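Local coordinates for protein L-fuculose phosphate aldolase (Streptococcus pneumoniae, PDB 4C24) that belongs to the class II aldolase and adducin family and forms a tetramer of zinc-binding subunits with an AraD-like fold, at residues W80-I85 and V143-A148; I162-Q167 and F173-E178; E12-G17 and S58-M63; T101-V106 and Y186-N191. All coordinates share one frame; numbering follows the deposited sequence. Where two conformers were deposited one is given.

Interaction 1: W80-I85 and V143-A148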
loop_
_atom_site.group_PDB
_atom_site.type_symbol
_atom_site.label_atom_id
_atom_site.label_comp_id
_atom_site.label_asym_id
_atom_site.label_seq_id
_atom_site.Cartn_x
_atom_site.Cartn_y
_atom_site.Cartn_z
ATOM N N TRP A 80 -2.485 21.832 20.723
ATOM C CA TRP A 80 -3.682 22.606 20.915
ATOM C C TRP A 80 -3.567 24.052 20.509
ATOM O O TRP A 80 -4.515 24.604 19.981
ATOM C CB TRP A 80 -4.180 22.483 22.369
ATOM C CG TRP A 80 -3.246 23.133 23.362
ATOM C CD1 TRP A 80 -2.221 22.538 24.049
ATOM C CD2 TRP A 80 -3.238 24.518 23.757
ATOM N NE1 TRP A 80 -1.556 23.471 24.825
ATOM C CE2 TRP A 80 -2.149 24.690 24.667
ATOM C CE3 TRP A 80 -4.007 25.631 23.395
ATOM C CZ2 TRP A 80 -1.840 25.936 25.242
ATOM C CZ3 TRP A 80 -3.707 26.864 23.967
ATOM C CH2 TRP A 80 -2.631 27.005 24.887
ATOM N N TYR A 81 -2.372 24.647 20.678
ATOM C CA TYR A 81 -2.228 26.043 20.326
ATOM C C TYR A 81 -2.073 26.250 18.822
ATOM O O TYR A 81 -2.573 27.243 18.275
ATOM C CB TYR A 81 -1.125 26.691 21.145
ATOM C CG TYR A 81 -0.969 28.166 20.894
ATOM C CD1 TYR A 81 -2.022 29.069 21.063
ATOM C CD2 TYR A 81 0.259 28.663 20.489
ATOM C CE1 TYR A 81 -1.867 30.427 20.845
ATOM C CE2 TYR A 81 0.425 30.008 20.246
ATOM C CZ TYR A 81 -0.617 30.893 20.414
ATOM O OH TYR A 81 -0.469 32.223 20.181
ATOM N N MET A 82 -1.517 25.251 18.140
ATOM C CA MET A 82 -1.502 25.305 16.682
ATOM C C MET A 82 -2.921 25.326 16.112
ATOM O O MET A 82 -3.219 26.023 15.164
ATOM C CB MET A 82 -0.674 24.166 16.108
ATOM C CG MET A 82 -0.749 24.076 14.608
ATOM S SD MET A 82 0.514 23.011 13.890
ATOM C CE MET A 82 -0.012 21.442 14.592
ATOM N N HIS A 83 -3.847 24.583 16.746
ATOM C CA HIS A 83 -5.228 24.668 16.311
ATOM C C HIS A 83 -5.880 25.969 16.729
ATOM O O HIS A 83 -6.489 26.672 15.905
ATOM C CB HIS A 83 -6.067 23.524 16.969
ATOM C CG HIS A 83 -5.734 22.151 16.473
ATOM N ND1 HIS A 83 -6.643 21.353 15.804
ATOM C CD2 HIS A 83 -4.570 21.448 16.511
ATOM C CE1 HIS A 83 -6.072 20.200 15.498
ATOM N NE2 HIS A 83 -4.800 20.245 15.882
ATOM N N LEU A 84 -5.739 26.310 18.012
ATOM C CA LEU A 84 -6.403 27.477 18.561
ATOM C C LEU A 84 -6.052 28.787 17.838
ATOM O O LEU A 84 -6.929 29.604 17.567
ATOM C CB LEU A 84 -6.120 27.583 20.048
ATOM C CG LEU A 84 -6.947 28.610 20.817
ATOM C CD1 LEU A 84 -8.456 28.318 20.741
ATOM C CD2 LEU A 84 -6.457 28.723 22.256
ATOM N N ILE A 85 -4.766 28.965 17.490
ATOM C CA ILE A 85 -4.370 30.214 16.839
ATOM C C ILE A 85 -5.022 30.375 15.457
ATOM O O ILE A 85 -5.285 31.491 15.003
ATOM C CB ILE A 85 -2.836 30.336 16.769
ATOM C CG1 ILE A 85 -2.438 31.793 16.560
ATOM C CG2 ILE A 85 -2.228 29.388 15.732
ATOM C CD1 ILE A 85 -0.933 31.988 16.539
ATOM N N VAL A 143 2.536 29.647 15.415
ATOM C CA VAL A 143 2.631 30.874 14.634
ATOM C C VAL A 143 3.101 30.612 13.182
ATOM O O VAL A 143 2.529 31.139 12.244
ATOM C CB VAL A 143 3.541 31.902 15.343
ATOM C CG1 VAL A 143 3.908 33.072 14.419
ATOM C CG2 VAL A 143 2.900 32.382 16.630
ATOM N N ASN A 144 4.106 29.762 13.028
ATOM C CA ASN A 144 4.646 29.422 11.705
ATOM C C ASN A 144 3.576 28.804 10.814
ATOM O O ASN A 144 3.439 29.133 9.653
ATOM C CB ASN A 144 5.861 28.497 11.811
ATOM C CG ASN A 144 7.070 29.175 12.440
ATOM O OD1 ASN A 144 7.067 30.389 12.735
ATOM N ND2 ASN A 144 8.102 28.379 12.683
ATOM N N ALA A 145 2.757 27.924 11.410
ATOM C CA ALA A 145 1.682 27.282 10.683
ATOM C C ALA A 145 0.564 28.254 10.308
ATOM O O ALA A 145 0.041 28.189 9.209
ATOM C CB ALA A 145 1.109 26.135 11.530
ATOM N N ALA A 146 0.195 29.139 11.242
ATOM C CA ALA A 146 -0.808 30.167 10.958
ATOM C C ALA A 146 -0.381 30.997 9.759
ATOM O O ALA A 146 -1.126 31.167 8.827
ATOM C CB ALA A 146 -1.049 31.051 12.172
ATOM N N LYS A 147 0.854 31.472 9.795
ATOM C CA LYS A 147 1.329 32.346 8.735
ATOM C C LYS A 147 1.384 31.649 7.378
ATOM O O LYS A 147 0.901 32.187 6.374
ATOM C CB LYS A 147 2.694 32.876 9.125
ATOM C CG LYS A 147 2.630 33.844 10.285
ATOM C CD LYS A 147 3.980 34.363 10.687
ATOM C CE LYS A 147 4.344 35.578 9.854
ATOM N NZ LYS A 147 5.662 36.047 10.328
ATOM N N ALA A 148 1.936 30.434 7.349
ATOM C CA ALA A 148 2.082 29.708 6.093
ATOM C C ALA A 148 0.774 29.110 5.563
ATOM O O ALA A 148 0.726 28.657 4.419
ATOM C CB ALA A 148 3.153 28.650 6.212
#

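Interaction 2: I162-Q167 and F173-E178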
loop_
_atom_site.group_PDB
_atom_site.type_symbol
_atom_site.label_atom_id
_atom_site.label_comp_id
_atom_site.label_asym_id
_atom_site.label_seq_id
_atom_site.Cartn_x
_atom_site.Cartn_y
_atom_site.Cartn_z
ATOM N N ILE A 162 1.132 17.589 8.260
ATOM C CA ILE A 162 0.219 18.451 7.570
ATOM C C ILE A 162 -0.805 18.977 8.567
ATOM O O ILE A 162 -1.104 18.315 9.570
ATOM C CB ILE A 162 -0.493 17.686 6.423
ATOM C CG1 ILE A 162 -1.305 18.603 5.514
ATOM C CG2 ILE A 162 -1.392 16.575 6.976
ATOM C CD1 ILE A 162 -1.876 17.916 4.295
ATOM N N LEU A 163 -1.313 20.157 8.283
ATOM C CA LEU A 163 -2.424 20.765 8.981
ATOM C C LEU A 163 -3.437 21.203 7.938
ATOM O O LEU A 163 -3.086 21.835 6.936
ATOM C CB LEU A 163 -1.965 21.973 9.802
ATOM C CG LEU A 163 -2.940 22.623 10.791
ATOM C CD1 LEU A 163 -3.035 21.724 12.017
ATOM C CD2 LEU A 163 -2.481 24.018 11.237
ATOM N N ALA A 164 -4.715 20.870 8.148
ATOM C CA ALA A 164 -5.762 21.326 7.250
ATOM C C ALA A 164 -6.946 21.846 8.042
ATOM O O ALA A 164 -7.193 21.383 9.146
ATOM C CB ALA A 164 -6.211 20.208 6.319
ATOM N N GLY A 165 -7.676 22.780 7.452
ATOM C CA GLY A 165 -8.857 23.342 8.092
ATOM C C GLY A 165 -9.985 23.558 7.124
ATOM O O GLY A 165 -9.779 23.777 5.924
ATOM N N ALA A 166 -11.211 23.482 7.636
ATOM C CA ALA A 166 -12.367 23.745 6.806
ATOM C C ALA A 166 -13.543 24.099 7.683
ATOM O O ALA A 166 -13.382 24.292 8.877
ATOM C CB ALA A 166 -12.696 22.528 5.949
ATOM N N GLN A 167 -14.705 24.215 7.049
ATOM C CA GLN A 167 -15.947 24.591 7.738
ATOM C C GLN A 167 -16.441 23.543 8.729
ATOM O O GLN A 167 -17.157 23.876 9.682
ATOM C CB GLN A 167 -17.040 24.899 6.722
ATOM N N PHE A 173 -11.412 16.591 6.724
ATOM C CA PHE A 173 -10.927 15.260 6.417
ATOM C C PHE A 173 -10.703 15.118 4.910
ATOM O O PHE A 173 -9.670 14.567 4.476
ATOM C CB PHE A 173 -11.932 14.194 6.944
ATOM C CG PHE A 173 -11.531 12.782 6.641
ATOM C CD1 PHE A 173 -11.904 12.200 5.430
ATOM C CD2 PHE A 173 -10.735 12.050 7.517
ATOM C CE1 PHE A 173 -11.502 10.913 5.109
ATOM C CE2 PHE A 173 -10.327 10.758 7.199
ATOM C CZ PHE A 173 -10.721 10.190 5.998
ATOM N N ASN A 174 -11.625 15.640 4.105
ATOM C CA ASN A 174 -11.532 15.544 2.653
ATOM C C ASN A 174 -10.309 16.280 2.157
ATOM O O ASN A 174 -9.644 15.825 1.241
ATOM C CB ASN A 174 -12.761 16.127 1.964
ATOM C CG ASN A 174 -12.681 15.999 0.454
ATOM O OD1 ASN A 174 -12.749 14.898 -0.093
ATOM N ND2 ASN A 174 -12.503 17.125 -0.224
ATOM N N ILE A 175 -10.034 17.424 2.776
ATOM C CA ILE A 175 -8.808 18.186 2.416
ATOM C C ILE A 175 -7.549 17.387 2.742
ATOM O O ILE A 175 -6.628 17.316 1.919
ATOM C CB ILE A 175 -8.769 19.578 3.071
ATOM C CG1 ILE A 175 -9.934 20.414 2.513
ATOM C CG2 ILE A 175 -7.405 20.262 2.826
ATOM C CD1 ILE A 175 -10.168 21.734 3.205
ATOM N N VAL A 176 -7.483 16.760 3.907
ATOM C CA VAL A 176 -6.315 15.965 4.258
ATOM C C VAL A 176 -6.144 14.853 3.221
ATOM O O VAL A 176 -5.065 14.617 2.677
ATOM C CB VAL A 176 -6.371 15.363 5.689
ATOM C CG1 VAL A 176 -5.225 14.371 5.897
ATOM C CG2 VAL A 176 -6.307 16.457 6.747
ATOM N N GLU A 177 -7.228 14.160 2.933
ATOM C CA GLU A 177 -7.171 13.084 1.984
ATOM C C GLU A 177 -6.707 13.536 0.615
ATOM O O GLU A 177 -5.865 12.874 0.004
ATOM C CB GLU A 177 -8.550 12.445 1.878
ATOM C CG GLU A 177 -8.610 11.160 1.096
ATOM C CD GLU A 177 -9.978 10.541 1.229
ATOM O OE1 GLU A 177 -10.910 11.052 0.585
ATOM O OE2 GLU A 177 -10.100 9.572 1.997
ATOM N N GLU A 178 -7.267 14.642 0.135
ATOM C CA GLU A 178 -6.959 15.137 -1.194
ATOM C C GLU A 178 -5.553 15.710 -1.270
ATOM O O GLU A 178 -4.842 15.476 -2.252
ATOM C CB GLU A 178 -7.974 16.178 -1.635
ATOM C CG GLU A 178 -8.129 16.233 -3.137
ATOM C CD GLU A 178 -8.500 14.883 -3.735
ATOM O OE1 GLU A 178 -9.246 14.101 -3.103
ATOM O OE2 GLU A 178 -8.040 14.601 -4.849
#

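Interaction 3: E12-G17 and S58-M63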
loop_
_atom_site.group_PDB
_atom_site.type_symbol
_atom_site.label_atom_id
_atom_site.label_comp_id
_atom_site.label_asym_id
_atom_site.label_seq_id
_atom_site.Cartn_x
_atom_site.Cartn_y
_atom_site.Cartn_z
ATOM N N GLU A 12 -18.184 13.321 17.010
ATOM C CA GLU A 12 -17.688 13.539 15.659
ATOM C C GLU A 12 -16.167 13.567 15.625
ATOM O O GLU A 12 -15.568 12.973 14.727
ATOM C CB GLU A 12 -18.304 14.766 14.992
ATOM C CG GLU A 12 -18.068 14.810 13.485
ATOM C CD GLU A 12 -18.711 16.000 12.795
ATOM O OE1 GLU A 12 -18.571 17.144 13.288
ATOM O OE2 GLU A 12 -19.352 15.789 11.746
ATOM N N LEU A 13 -15.532 14.201 16.605
ATOM C CA LEU A 13 -14.062 14.142 16.699
ATOM C C LEU A 13 -13.559 12.715 16.774
ATOM O O LEU A 13 -12.612 12.342 16.116
ATOM C CB LEU A 13 -13.558 14.919 17.902
ATOM C CG LEU A 13 -13.694 16.416 17.780
ATOM C CD1 LEU A 13 -13.476 17.052 19.123
ATOM C CD2 LEU A 13 -12.675 16.981 16.801
ATOM N N ILE A 14 -14.232 11.894 17.571
ATOM C CA ILE A 14 -13.881 10.491 17.716
ATOM C C ILE A 14 -14.041 9.742 16.399
ATOM O O ILE A 14 -13.159 8.977 16.004
ATOM C CB ILE A 14 -14.750 9.842 18.807
ATOM C CG1 ILE A 14 -14.541 10.591 20.111
ATOM C CG2 ILE A 14 -14.419 8.362 18.970
ATOM C CD1 ILE A 14 -13.097 10.666 20.497
ATOM N N LYS A 15 -15.163 9.980 15.719
ATOM C CA LYS A 15 -15.452 9.358 14.435
ATOM C C LYS A 15 -14.330 9.642 13.429
ATOM O O LYS A 15 -13.789 8.708 12.831
ATOM C CB LYS A 15 -16.779 9.874 13.892
ATOM C CG LYS A 15 -17.184 9.325 12.535
ATOM C CD LYS A 15 -18.389 10.090 12.006
ATOM C CE LYS A 15 -18.541 9.981 10.494
ATOM N NZ LYS A 15 -19.032 8.642 10.067
ATOM N N TYR A 16 -13.970 10.917 13.272
ATOM C CA TYR A 16 -12.944 11.285 12.281
ATOM C C TYR A 16 -11.537 10.866 12.646
ATOM O O TYR A 16 -10.749 10.584 11.754
ATOM C CB TYR A 16 -13.055 12.753 11.880
ATOM C CG TYR A 16 -14.212 12.933 10.929
ATOM C CD1 TYR A 16 -14.071 12.644 9.572
ATOM C CD2 TYR A 16 -15.485 13.298 11.397
ATOM C CE1 TYR A 16 -15.125 12.776 8.687
ATOM C CE2 TYR A 16 -16.558 13.428 10.515
ATOM C CZ TYR A 16 -16.376 13.153 9.162
ATOM O OH TYR A 16 -17.422 13.274 8.275
ATOM N N GLY A 17 -11.229 10.828 13.933
ATOM C CA GLY A 17 -10.012 10.209 14.463
ATOM C C GLY A 17 -9.880 8.793 13.964
ATOM O O GLY A 17 -8.873 8.413 13.373
ATOM N N SER A 58 -15.332 11.593 27.196
ATOM C CA SER A 58 -14.787 12.233 28.381
ATOM C C SER A 58 -13.312 12.594 28.263
ATOM O O SER A 58 -12.812 13.338 29.088
ATOM C CB SER A 58 -15.049 11.392 29.639
ATOM O OG SER A 58 -14.391 10.140 29.583
ATOM N N ASP A 59 -12.620 12.053 27.260
ATOM C CA ASP A 59 -11.203 12.389 27.021
ATOM C C ASP A 59 -11.049 13.648 26.174
ATOM O O ASP A 59 -9.941 14.228 26.114
ATOM C CB ASP A 59 -10.478 11.268 26.271
ATOM C CG ASP A 59 -10.305 9.999 27.101
ATOM O OD1 ASP A 59 -9.971 10.084 28.309
ATOM O OD2 ASP A 59 -10.477 8.908 26.509
ATOM N N ILE A 60 -12.114 14.036 25.479
ATOM C CA ILE A 60 -12.103 15.289 24.669
ATOM C C ILE A 60 -11.956 16.465 25.612
ATOM O O ILE A 60 -12.556 16.524 26.687
ATOM C CB ILE A 60 -13.339 15.460 23.734
ATOM C CG1 ILE A 60 -13.451 14.271 22.766
ATOM C CG2 ILE A 60 -13.333 16.817 22.988
ATOM C CD1 ILE A 60 -12.285 14.137 21.801
ATOM N N VAL A 61 -11.096 17.395 25.220
ATOM C CA VAL A 61 -10.822 18.554 26.030
ATOM C C VAL A 61 -11.467 19.760 25.383
ATOM O O VAL A 61 -11.404 19.935 24.155
ATOM C CB VAL A 61 -9.300 18.801 26.209
ATOM C CG1 VAL A 61 -9.070 20.061 27.015
ATOM C CG2 VAL A 61 -8.613 17.620 26.889
ATOM N N VAL A 62 -12.109 20.586 26.204
ATOM C CA VAL A 62 -12.787 21.768 25.682
ATOM C C VAL A 62 -12.099 22.973 26.291
ATOM O O VAL A 62 -11.829 23.022 27.487
ATOM C CB VAL A 62 -14.295 21.771 26.028
ATOM C CG1 VAL A 62 -14.985 22.994 25.432
ATOM C CG2 VAL A 62 -14.913 20.495 25.484
ATOM N N MET A 63 -11.775 23.941 25.441
ATOM C CA MET A 63 -11.013 25.097 25.824
ATOM C C MET A 63 -11.694 26.367 25.374
ATOM O O MET A 63 -12.342 26.372 24.345
ATOM C CB MET A 63 -9.728 25.031 25.026
ATOM C CG MET A 63 -8.472 25.215 25.808
ATOM S SD MET A 63 -7.247 24.907 24.528
ATOM C CE MET A 63 -6.917 23.179 24.848
#

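Interaction 4: T101-V106 and Y186-N191. With SO4 (sulfate ion), chain D.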
loop_
_atom_site.group_PDB
_atom_site.type_symbol
_atom_site.label_atom_id
_atom_site.label_comp_id
_atom_site.label_asym_id
_atom_site.label_seq_id
_atom_site.Cartn_x
_atom_site.Cartn_y
_atom_site.Cartn_z
ATOM N N THR A 101 0.903 12.261 7.633
ATOM C CA THR A 101 0.591 11.391 6.515
ATOM C C THR A 101 1.877 10.928 5.808
ATOM O O THR A 101 2.988 11.043 6.369
ATOM C CB THR A 101 -0.417 12.052 5.569
ATOM O OG1 THR A 101 0.214 13.182 4.951
ATOM C CG2 THR A 101 -1.703 12.471 6.317
ATOM N N THR A 102 1.744 10.346 4.630
ATOM C CA THR A 102 2.964 9.874 3.964
ATOM C C THR A 102 3.618 10.911 3.048
ATOM O O THR A 102 4.626 11.528 3.448
ATOM C CB THR A 102 2.733 8.559 3.228
ATOM O OG1 THR A 102 2.177 7.633 4.162
ATOM C CG2 THR A 102 4.053 8.010 2.666
ATOM N N TYR A 103 3.069 11.103 1.853
ATOM C CA TYR A 103 3.773 11.955 0.870
ATOM C C TYR A 103 3.736 13.420 1.206
ATOM O O TYR A 103 4.674 14.164 0.834
ATOM C CB TYR A 103 3.309 11.654 -0.551
ATOM C CG TYR A 103 3.783 10.312 -1.018
ATOM C CD1 TYR A 103 3.060 9.151 -0.741
ATOM C CD2 TYR A 103 4.989 10.173 -1.710
ATOM C CE1 TYR A 103 3.500 7.911 -1.162
ATOM C CE2 TYR A 103 5.437 8.943 -2.146
ATOM C CZ TYR A 103 4.699 7.795 -1.855
ATOM O OH TYR A 103 5.134 6.564 -2.289
ATOM N N ALA A 104 2.688 13.893 1.858
ATOM C CA ALA A 104 2.660 15.256 2.346
ATOM C C ALA A 104 3.812 15.473 3.323
ATOM O O ALA A 104 4.452 16.517 3.297
ATOM C CB ALA A 104 1.302 15.590 2.940
ATOM N N THR A 105 4.114 14.480 4.144
ATOM C CA THR A 105 5.195 14.592 5.109
ATOM C C THR A 105 6.539 14.475 4.405
ATOM O O THR A 105 7.472 15.153 4.813
ATOM C CB THR A 105 5.039 13.549 6.208
ATOM O OG1 THR A 105 3.796 13.805 6.854
ATOM C CG2 THR A 105 6.162 13.641 7.232
ATOM N N VAL A 106 6.622 13.643 3.363
ATOM C CA VAL A 106 7.836 13.640 2.487
ATOM C C VAL A 106 8.163 15.052 2.026
ATOM O O VAL A 106 9.320 15.540 2.179
ATOM C CB VAL A 106 7.649 12.705 1.290
ATOM C CG1 VAL A 106 8.766 12.918 0.247
ATOM C CG2 VAL A 106 7.626 11.288 1.806
ATOM N N TYR A 186 2.378 14.119 -6.969
ATOM C CA TYR A 186 3.492 15.044 -7.301
ATOM C C TYR A 186 4.821 14.349 -7.074
ATOM O O TYR A 186 5.745 14.434 -7.926
ATOM C CB TYR A 186 3.395 16.283 -6.451
ATOM C CG TYR A 186 4.484 17.305 -6.678
ATOM C CD1 TYR A 186 4.673 17.857 -7.917
ATOM C CD2 TYR A 186 5.285 17.718 -5.635
ATOM C CE1 TYR A 186 5.648 18.815 -8.095
ATOM C CE2 TYR A 186 6.271 18.671 -5.798
ATOM C CZ TYR A 186 6.432 19.216 -7.036
ATOM O OH TYR A 186 7.425 20.164 -7.207
ATOM N N CYS A 187 4.978 13.690 -5.945
ATOM C CA CYS A 187 6.239 13.020 -5.640
ATOM C C CYS A 187 6.544 11.908 -6.632
ATOM O O CYS A 187 7.662 11.754 -7.124
ATOM C CB CYS A 187 6.177 12.432 -4.228
ATOM S SG CYS A 187 6.373 13.658 -2.936
ATOM N N LEU A 188 5.547 11.087 -6.928
ATOM C CA LEU A 188 5.730 10.005 -7.857
ATOM C C LEU A 188 6.051 10.552 -9.252
ATOM O O LEU A 188 6.900 9.979 -9.966
ATOM C CB LEU A 188 4.478 9.106 -7.909
ATOM C CG LEU A 188 4.216 8.372 -6.617
ATOM C CD1 LEU A 188 2.934 7.581 -6.793
ATOM C CD2 LEU A 188 5.293 7.465 -6.144
ATOM N N ALA A 189 5.396 11.641 -9.650
ATOM C CA ALA A 189 5.681 12.218 -10.973
ATOM C C ALA A 189 7.117 12.693 -11.000
ATOM O O ALA A 189 7.777 12.497 -12.021
ATOM C CB ALA A 189 4.722 13.338 -11.295
ATOM N N LYS A 190 7.591 13.251 -9.896
ATOM C CA LYS A 190 8.972 13.801 -9.850
ATOM C C LYS A 190 9.978 12.663 -10.084
ATOM O O LYS A 190 11.090 12.884 -10.605
ATOM C CB LYS A 190 9.226 14.551 -8.536
ATOM C CG LYS A 190 10.536 15.332 -8.502
ATOM C CD LYS A 190 10.387 16.630 -9.279
ATOM C CE LYS A 190 11.619 17.504 -9.131
ATOM N NZ LYS A 190 11.506 18.718 -9.985
ATOM N N ASN A 191 9.685 11.464 -9.629
ATOM C CA ASN A 191 10.560 10.339 -9.884
ATOM C C ASN A 191 10.745 9.993 -11.357
ATOM O O ASN A 191 11.811 9.499 -11.762
ATOM C CB ASN A 191 10.041 9.095 -9.163
ATOM C CG ASN A 191 10.226 9.187 -7.682
ATOM O OD1 ASN A 191 11.068 9.940 -7.188
ATOM N ND2 ASN A 191 9.420 8.413 -6.937
HETATM S S SO4 D . 1.108 5.097 0.916
HETATM O O1 SO4 D . 1.141 5.739 2.243
HETATM O O2 SO4 D . 0.185 3.942 1.025
HETATM O O3 SO4 D . 0.575 6.093 -0.027
HETATM O O4 SO4 D . 2.471 4.667 0.534
#

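Interaction 1: W80-I85 and V143-A148
Ile85 meets helix segment 143-148 with both of its branches. The tip of the long branch, Ile85 CD1, lies 3.9 Å from Val143 CG2, while the short branch places Ile85 CG2 4.1 Å from Ala146 CB, so a single residue touches two positions three apart on the other helix. CG1 runs opposite the backbone N (chi1 -160°) and chi2 is fully extended, which carries CD1 out to Val143; CG2 stays between the backbone N and the carbonyl carbon, where it faces Ala146. Ile85 and Val143 meet at a slant, and Val143 offers the methyl that sits beside its own backbone N. One turn earlier, Met82 passes alongside the methyl of Ala145: Met82 SD is 4.0 Å and Met82 CG 4.1 Å from Ala145 CB. The Met82 chain is extended through its first two torsions and bends only at the sulfur (chi3 65°), which turns CE away from the alanine. Both alanines direct CB at the other helix, and their small size suits a segment-axis separation of 9.0 Å, with the segments running in roughly the same direction at a crossing angle of -34°. Ala142, just before segment 143-148, widens the seam by receiving Tyr81, Met82 and Ile85. The contact is partly buried, with Val143 at its exposed end. Inward, Met82 rests on His98 and Leu157 and Ala145 also on Leu157, so these two alpha helices pack against the same face of the central mixed sheet, as in the layered alpha/beta architecture of AraD-like domains.

Interaction 2: I162-Q167 and F173-E178
Ile175 and Val176, consecutive on the helix, close over the methyl of Ala164 on the strand. The apolar contacts come first. Ala164 CB lies 3.7 Å from Ile175 CG2 and 3.8 Å from Val176 CG2, so two methyls from adjacent helix residues share one small side chain. Farther along the strand, Ile175 CD1 reaches within 3.8 Å of Ala166 CB. Ile175 spans both alanines because its branches part: CG2 stands opposite the backbone N, whereas CG1 lies beside that N (chi1 -64°) and an extended chi2 carries CD1 onward. The second kind of contact joins apolar to polar: Ile175 CD1 is 3.4 Å from Gly165 O, a plain van der Waals touch against the strand backbone. The alternation of the strand turns CB of Ala164 and Ala166 to the helix, and these short side chains allow the segment axes to approach to 7.5 Å. All five touching residues are buried. Strand 161-166 lies between strands 95-99 and 154-157, bonded to both through its backbone, and leads directly into helix 169-192, which packs back across the sheet: Val176 also rests on Ile97 and Ile175 on Ala154, one neighbouring strand each.

Interaction 3: E12-G17 and S58-M63
Leu13, Ile14 and Ile60 all set their first torsion alike, with the main branch beside the backbone N and opposite the carbonyl carbon. For Ile60 (chi1 -58°) a second turn of similar size (chi2 -63°) folds CD1 round toward the helix, while CG2 takes the position opposite the backbone N. Leu13, with CG in the equivalent place (chi1 -70°), lowers its CD1 onto both of these methyls: Leu13 CD1 is 3.9 Å from Ile60 CG2 and 4.1 Å from Ile60 CD1. The leucine lies aslant over the isoleucine, just where the short 3-10 turn gives way to strand 61-64. In the conformer described, Ile14 also slides past Ile60 in the opposing direction until Ile14 CD1 is 3.8 Å from Ile60 CD1; a second conformer exists, so this touch is less certain than that of Leu13. The turn itself is fixed from its polar side, since Asp59 forms a salt bridge with Arg74 and a hydrogen bond to Lys56 N. Leu13 and Ile60 also share Ala44 of the adjacent strand, and Leu13 touches Leu169. With aliphatic carbons meeting across the contact, the adhesion is nondirectional, resting on dispersion and the exclusion of water.

Interaction 4: T101-V106 and Y186-N191
Tyr103 and Cys187 bury the most surface here, followed by Leu188. The tyrosine points from the first turn of helix 103-110 at helix 169-192, and its CD2 atom comes closest to the cysteine: Tyr103 CD2 is 3.6 Å from Cys187 CB. The sulfur makes a sulfur-aromatic contact at the ring edge, with Cys187 SG 5.3 Å from the Tyr103 ring centroid and 82° off the ring normal. Cys187 turns SG to the side of its own backbone N (chi1 -77°), which also brings SG to 4.1 Å from Val106 CG1, one turn beyond the tyrosine. At the phenol end Leu188 crosses the tyrosine at about a right angle, and Leu188 CD2 comes 4.0 Å from Tyr103 OH. The CE1 edge of the ring borders a sulfate ion: sulfate O3 lies near the ring plane, 3.6 Å from Tyr103 CE1. Thr102 donates to the same ion, its OG1 2.9 Å from sulfate O1, and Lys184 and Lys184 of the third subunit are hydrogen-bonded to it as well. Within segment 101-106, Thr105 OG1 is bonded to Thr101 O at 2.9 Å from above the carbonyl plane, while Glu180 accepts from the N-H groups of Tyr103 and Ala104 at the helix start. Thr101 O is also bonded by Tyr181 of the third subunit, and Leu188 packs on Val106 of the second. The contact is therefore helix-to-helix packing at a subunit interface of the tetramer, beside an anion site whose sulfate probably came from the crystallisation liquor.

In the fold
Interactions 1 and 2 adjoin through the sheet: Met82 CG lies 3.8 Å from Leu163 CD2, and the Met82 side chain is about 6 Å from the zinc bound by Gly30, His98, His100 and His160. Segment 162-167 follows shortly after His160 and segment 101-106 directly after His100, so interactions 2 and 4 both continue from zinc ligands. They also share helix 169-192 and meet where Val176 CG1 is 4.0 Å from Thr101 CG2. Interaction 3 joins interaction 2 through Phe173 CB and Tyr16 CD1, 3.7 Å apart; its touch on interaction 1, Trp80 against Met63, is uncertain because Met63 has a second conformer. Interactions 3 and 4, with centres about 30 Å apart, lie on opposite sides of the chain's centre.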